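Local coordinates for protein beta-N-acetylglucosaminidase (Thermotoga maritima, PDB 3WO8) that probably hydrolyses terminal non-reducing N-acetyl-D-hexosamine residues in N-acetyl-beta-D-hexosaminides, as a beta-N-acetylglucosaminidase of glycoside hydrolase family 3, at residues Leu292-Tyr295 / Tyr296-Val300; Glu321-Leu324 / Ala325-Lys328. All coordinates share one frame; numbering follows the deposited sequence.

Contact 1: Leu292-Tyr295 / Tyr296-Val300; sequences LPVY and YETLV
Tyr296 sits one turn beyond Leu292 and Pro293 at the start of helix 292-304, the alpha-helix that follows the last strand of the TIM barrel, 283-286. Its CB rests on the Leu292 carbonyl, 3.2 Å from Leu292 O, and also touches Pro293 O. Tyr296 N bonds to the same Leu292 O; the modelled 2.5 Å is short, so the exact length is doubtful. With CG anti to the backbone N (chi1 -180°), the Tyr296 ring swings out from the helix. The two neighbouring tyrosines leave the backbone in different directions, yet both touch Phe20 of strand 20-24. Beyond it, Tyr296 meets the ring of Tyr38 and the side chain of Leu16, while Tyr295 meets Met258 and, on helix 269-279, Ile272. The carbonyl oxygen of Tyr295 accepts a weak bond from Leu299 N. Glu297 N bonds to Pro293 O at 3.0 Å, and the glutamate side chain then folds back over that carbonyl. Having CG between the backbone N and the carbonyl carbon (chi1 61°) brings Glu297 CG to 3.2 Å from Pro293 O. Further out, Glu297 OE1 comes within 3.1 Å of Pro293 O. As both are acceptors, this approach is no bond and is probably somewhat unfavourable, on a residue that lies at the exposed side of the helix. At the next residue, Val294 O is gripped twice by Thr298, one turn further along. Thr298 N reaches Val294 O almost straight at 2.9 Å, and Thr298 OG1 donates a second bond to the same Val294 O at 2.7 Å, from above the carbonyl plane, 48° out of it.

Contact 2: Glu321-Leu324 / Ala325-Lys328; sequences EKYL and AFAK
Phe326 folds its ring back over the preceding turn onto Tyr323, in the last turn of an alpha-helix of the TIM-barrel domain. This is the tight part of the contact. The CZ corner of Phe326 lies over one face of the Tyr323 ring, 3.4 Å from Tyr323 CD2 and offset toward the rim. The planes meet obliquely at 51° with the centroids 4.8 Å apart, so the pair is neither a flat stack nor a T. What brings the phenyl group there is its first torsion of 64°: CG stands between the backbone N and the carbonyl carbon, and the ring is laid along the helix backbone instead of pointing outward. Tyr323 CA then makes a CH-pi contact with the same ring, 3.8 Å from the centroid and nearly on the normal. The Tyr323 carbonyl oxygen also lies over a Phe326 face, 3.3 Å from Phe326 CD1. Beneath, the backbone bonding frays. Phe326 N donates to Lys322 O at 3.2 Å and weakly to Tyr323 O, while Ala327 N goes to Leu324 O from high above the carbonyl plane and only weakly to Tyr323 O.

The solvent side is looser. Ala325 is exposed, yet its CB lies 3.2 Å from Glu321 O, which also accepts from Ala325 N at 2.8 Å. Lys322 is exposed as well, and its side chain comes no nearer than 4.5 Å to 325-328; that of Glu321 stays farther off still.

Around the contact, Lys214 makes a cation-pi interaction with Phe326, and the Tyr323 hydroxyl is hydrogen-bonded to Val215 O. Leu324 and Ala327 settle on Leu70 of strand 70-72, and Phe326 and Ala327 on Ile167 of strand 167-173, at the starts of these two barrel strands.

In the fold
From the N terminus, the chain has completed all eight strands of the TIM barrel before either contact appears. Contact 1 comes first, on helix 292-304 after strand 283-286; the side chains of its residues lie on strand 20-24 and on the outer helices 29-37 and 269-279. The chain then enters helix 310-326, which carries contact 2 at its far end, against the starts of strands 70-72 and 167-173. Each contact is local to one helix and closes no long loop; they follow in series, without nesting or crossing. The centres of contact 1 and contact 2 are about 24 Å apart, and the two do not touch.

Contact 1: Leu292-Tyr295 / Tyr296-Val300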
loop_
_atom_site.group_PDB
_atom_site.type_symbol
_atom_site.label_atom_id
_atom_site.label_comp_id
_atom_site.label_asym_id
_atom_site.label_seq_id
_atom_site.Cartn_x
_atom_site.Cartn_y
_atom_site.Cartn_z
ATOM N N LEU B 292 -4.920 -28.783 -10.344
ATOM C CA LEU B 292 -5.222 -29.421 -9.072
ATOM C C LEU B 292 -5.956 -30.698 -9.299
ATOM O O LEU B 292 -5.508 -31.735 -8.821
ATOM C CB LEU B 292 -6.013 -28.519 -8.117
ATOM C CG LEU B 292 -6.169 -29.074 -6.693
ATOM C CD1 LEU B 292 -4.826 -29.287 -6.003
ATOM C CD2 LEU B 292 -7.038 -28.164 -5.843
ATOM N N PRO B 293 -7.075 -30.639 -10.045
ATOM C CA PRO B 293 -7.832 -31.861 -10.268
ATOM C C PRO B 293 -6.905 -33.010 -10.658
ATOM O O PRO B 293 -6.912 -34.031 -9.979
ATOM C CB PRO B 293 -8.787 -31.485 -11.408
ATOM C CG PRO B 293 -8.970 -30.017 -11.274
ATOM C CD PRO B 293 -7.592 -29.540 -10.890
ATOM N N VAL B 294 -6.071 -32.819 -11.681
ATOM C CA VAL B 294 -5.141 -33.872 -12.107
ATOM C C VAL B 294 -4.267 -34.304 -10.931
ATOM O O VAL B 294 -4.253 -35.483 -10.523
ATOM C CB VAL B 294 -4.240 -33.412 -13.268
ATOM C CG1 VAL B 294 -3.131 -34.432 -13.541
ATOM C CG2 VAL B 294 -5.068 -33.119 -14.528
ATOM N N TYR B 295 -3.558 -33.341 -10.354
ATOM C CA TYR B 295 -2.645 -33.667 -9.259
ATOM C C TYR B 295 -3.393 -34.321 -8.107
ATOM O O TYR B 295 -2.881 -35.244 -7.453
ATOM C CB TYR B 295 -1.886 -32.434 -8.797
ATOM C CG TYR B 295 -0.489 -32.308 -9.370
ATOM C CD1 TYR B 295 -0.257 -31.771 -10.628
ATOM C CD2 TYR B 295 0.598 -32.695 -8.631
ATOM C CE1 TYR B 295 1.037 -31.637 -11.128
ATOM C CE2 TYR B 295 1.890 -32.554 -9.111
ATOM C CZ TYR B 295 2.118 -32.033 -10.357
ATOM O OH TYR B 295 3.437 -31.933 -10.799
ATOM N N TYR B 296 -4.624 -33.887 -7.878
ATOM C CA TYR B 296 -5.344 -34.378 -6.710
ATOM C C TYR B 296 -5.722 -35.830 -6.884
ATOM O O TYR B 296 -5.606 -36.616 -5.936
ATOM C CB TYR B 296 -6.594 -33.562 -6.443
ATOM C CG TYR B 296 -7.412 -34.007 -5.224
ATOM C CD1 TYR B 296 -8.340 -35.072 -5.294
ATOM C CD2 TYR B 296 -7.285 -33.340 -4.011
ATOM C CE1 TYR B 296 -9.100 -35.440 -4.174
ATOM C CE2 TYR B 296 -8.032 -33.707 -2.897
ATOM C CZ TYR B 296 -8.943 -34.742 -2.981
ATOM O OH TYR B 296 -9.674 -35.061 -1.862
ATOM N N GLU B 297 -6.205 -36.174 -8.078
ATOM C CA GLU B 297 -6.714 -37.533 -8.329
ATOM C C GLU B 297 -5.553 -38.517 -8.550
ATOM O O GLU B 297 -5.661 -39.683 -8.146
ATOM C CB GLU B 297 -7.789 -37.571 -9.421
ATOM C CG GLU B 297 -7.336 -37.102 -10.803
ATOM C CD GLU B 297 -8.475 -36.579 -11.703
ATOM O OE1 GLU B 297 -9.209 -35.614 -11.326
ATOM O OE2 GLU B 297 -8.610 -37.140 -12.819
ATOM N N THR B 298 -4.427 -38.042 -9.108
ATOM C CA THR B 298 -3.171 -38.820 -9.088
ATOM C C THR B 298 -2.861 -39.335 -7.690
ATOM O O THR B 298 -2.434 -40.469 -7.536
ATOM C CB THR B 298 -1.963 -38.003 -9.535
ATOM O OG1 THR B 298 -2.257 -37.347 -10.754
ATOM C CG2 THR B 298 -0.765 -38.886 -9.764
ATOM N N LEU B 299 -3.075 -38.499 -6.673
ATOM C CA LEU B 299 -2.740 -38.858 -5.290
ATOM C C LEU B 299 -3.698 -39.891 -4.726
ATOM O O LEU B 299 -3.273 -40.870 -4.095
ATOM C CB LEU B 299 -2.761 -37.630 -4.372
ATOM C CG LEU B 299 -2.530 -37.919 -2.877
ATOM C CD1 LEU B 299 -1.062 -38.227 -2.635
ATOM C CD2 LEU B 299 -2.964 -36.761 -1.999
ATOM N N VAL B 300 -4.987 -39.651 -4.938
ATOM C CA VAL B 300 -6.038 -40.512 -4.386
ATOM C C VAL B 300 -5.919 -41.950 -4.962
ATOM O O VAL B 300 -6.132 -42.934 -4.240
ATOM C CB VAL B 300 -7.457 -39.863 -4.561
ATOM C CG1 VAL B 300 -8.047 -40.088 -5.955
ATOM C CG2 VAL B 300 -8.423 -40.340 -3.480
#

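Contact 2: Glu321-Leu324 / Ala325-Lys328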
loop_
_atom_site.group_PDB
_atom_site.type_symbol
_atom_site.label_atom_id
_atom_site.label_comp_id
_atom_site.label_asym_id
_atom_site.label_seq_id
_atom_site.Cartn_x
_atom_site.Cartn_y
_atom_site.Cartn_z
ATOM N N GLU B 321 -1.716 -29.275 9.783
ATOM C CA GLU B 321 -2.728 -28.803 10.738
ATOM C C GLU B 321 -2.137 -28.113 11.973
ATOM O O GLU B 321 -2.784 -27.257 12.586
ATOM C CB GLU B 321 -3.637 -29.939 11.145
ATOM C CG GLU B 321 -4.535 -30.378 9.998
ATOM C CD GLU B 321 -5.307 -31.638 10.315
ATOM O OE1 GLU B 321 -4.764 -32.462 11.074
ATOM O OE2 GLU B 321 -6.446 -31.792 9.813
ATOM N N LYS B 322 -0.909 -28.495 12.296
ATOM C CA LYS B 322 -0.146 -27.904 13.358
ATOM C C LYS B 322 0.134 -26.442 13.019
ATOM O O LYS B 322 -0.052 -25.539 13.825
ATOM C CB LYS B 322 1.186 -28.667 13.528
ATOM C CG LYS B 322 1.940 -28.315 14.810
ATOM C CD LYS B 322 3.099 -29.278 15.091
ATOM C CE LYS B 322 4.475 -28.740 14.679
ATOM N NZ LYS B 322 5.360 -28.441 15.840
ATOM N N TYR B 323 0.611 -26.226 11.802
ATOM C CA TYR B 323 0.984 -24.900 11.366
ATOM C C TYR B 323 -0.254 -24.023 11.272
ATOM O O TYR B 323 -0.287 -22.905 11.764
ATOM C CB TYR B 323 1.681 -25.006 10.042
ATOM C CG TYR B 323 3.143 -25.202 10.220
ATOM C CD1 TYR B 323 3.665 -26.383 10.676
ATOM C CD2 TYR B 323 4.019 -24.186 9.925
ATOM C CE1 TYR B 323 5.035 -26.557 10.820
ATOM C CE2 TYR B 323 5.381 -24.346 10.072
ATOM C CZ TYR B 323 5.881 -25.533 10.530
ATOM O OH TYR B 323 7.244 -25.625 10.662
ATOM N N LEU B 324 -1.274 -24.590 10.665
ATOM C CA LEU B 324 -2.548 -23.979 10.568
ATOM C C LEU B 324 -3.061 -23.572 11.940
ATOM O O LEU B 324 -3.589 -22.460 12.113
ATOM C CB LEU B 324 -3.509 -24.960 9.917
ATOM C CG LEU B 324 -4.500 -24.382 8.926
ATOM C CD1 LEU B 324 -3.849 -23.459 7.922
ATOM C CD2 LEU B 324 -5.205 -25.524 8.211
ATOM N N ALA B 325 -2.905 -24.458 12.920
ATOM C CA ALA B 325 -3.391 -24.180 14.275
ATOM C C ALA B 325 -2.647 -23.055 14.987
ATOM O O ALA B 325 -3.200 -22.474 15.896
ATOM C CB ALA B 325 -3.366 -25.426 15.129
ATOM N N PHE B 326 -1.417 -22.732 14.598
ATOM C CA PHE B 326 -0.782 -21.521 15.132
ATOM C C PHE B 326 -0.712 -20.322 14.174
ATOM O O PHE B 326 -0.211 -19.283 14.533
ATOM C CB PHE B 326 0.594 -21.808 15.779
ATOM C CG PHE B 326 1.649 -22.326 14.844
ATOM C CD1 PHE B 326 2.048 -21.615 13.728
ATOM C CD2 PHE B 326 2.300 -23.514 15.136
ATOM C CE1 PHE B 326 3.046 -22.110 12.896
ATOM C CE2 PHE B 326 3.292 -24.013 14.309
ATOM C CZ PHE B 326 3.673 -23.307 13.185
ATOM N N ALA B 327 -1.215 -20.440 12.964
ATOM C CA ALA B 327 -1.211 -19.296 12.067
ATOM C C ALA B 327 -2.319 -18.361 12.483
ATOM O O ALA B 327 -3.376 -18.822 12.922
ATOM C CB ALA B 327 -1.406 -19.741 10.626
ATOM N N LYS B 328 -2.065 -17.060 12.342
ATOM C CA LYS B 328 -3.089 -16.001 12.499
ATOM C C LYS B 328 -4.326 -16.272 11.636
ATOM O O LYS B 328 -4.241 -16.934 10.617
ATOM C CB LYS B 328 -2.510 -14.618 12.132
ATOM C CG LYS B 328 -1.387 -14.118 13.036
ATOM C CD LYS B 328 -1.687 -14.336 14.511
ATOM C CE LYS B 328 -0.859 -13.410 15.379
ATOM N NZ LYS B 328 -1.002 -13.784 16.809
#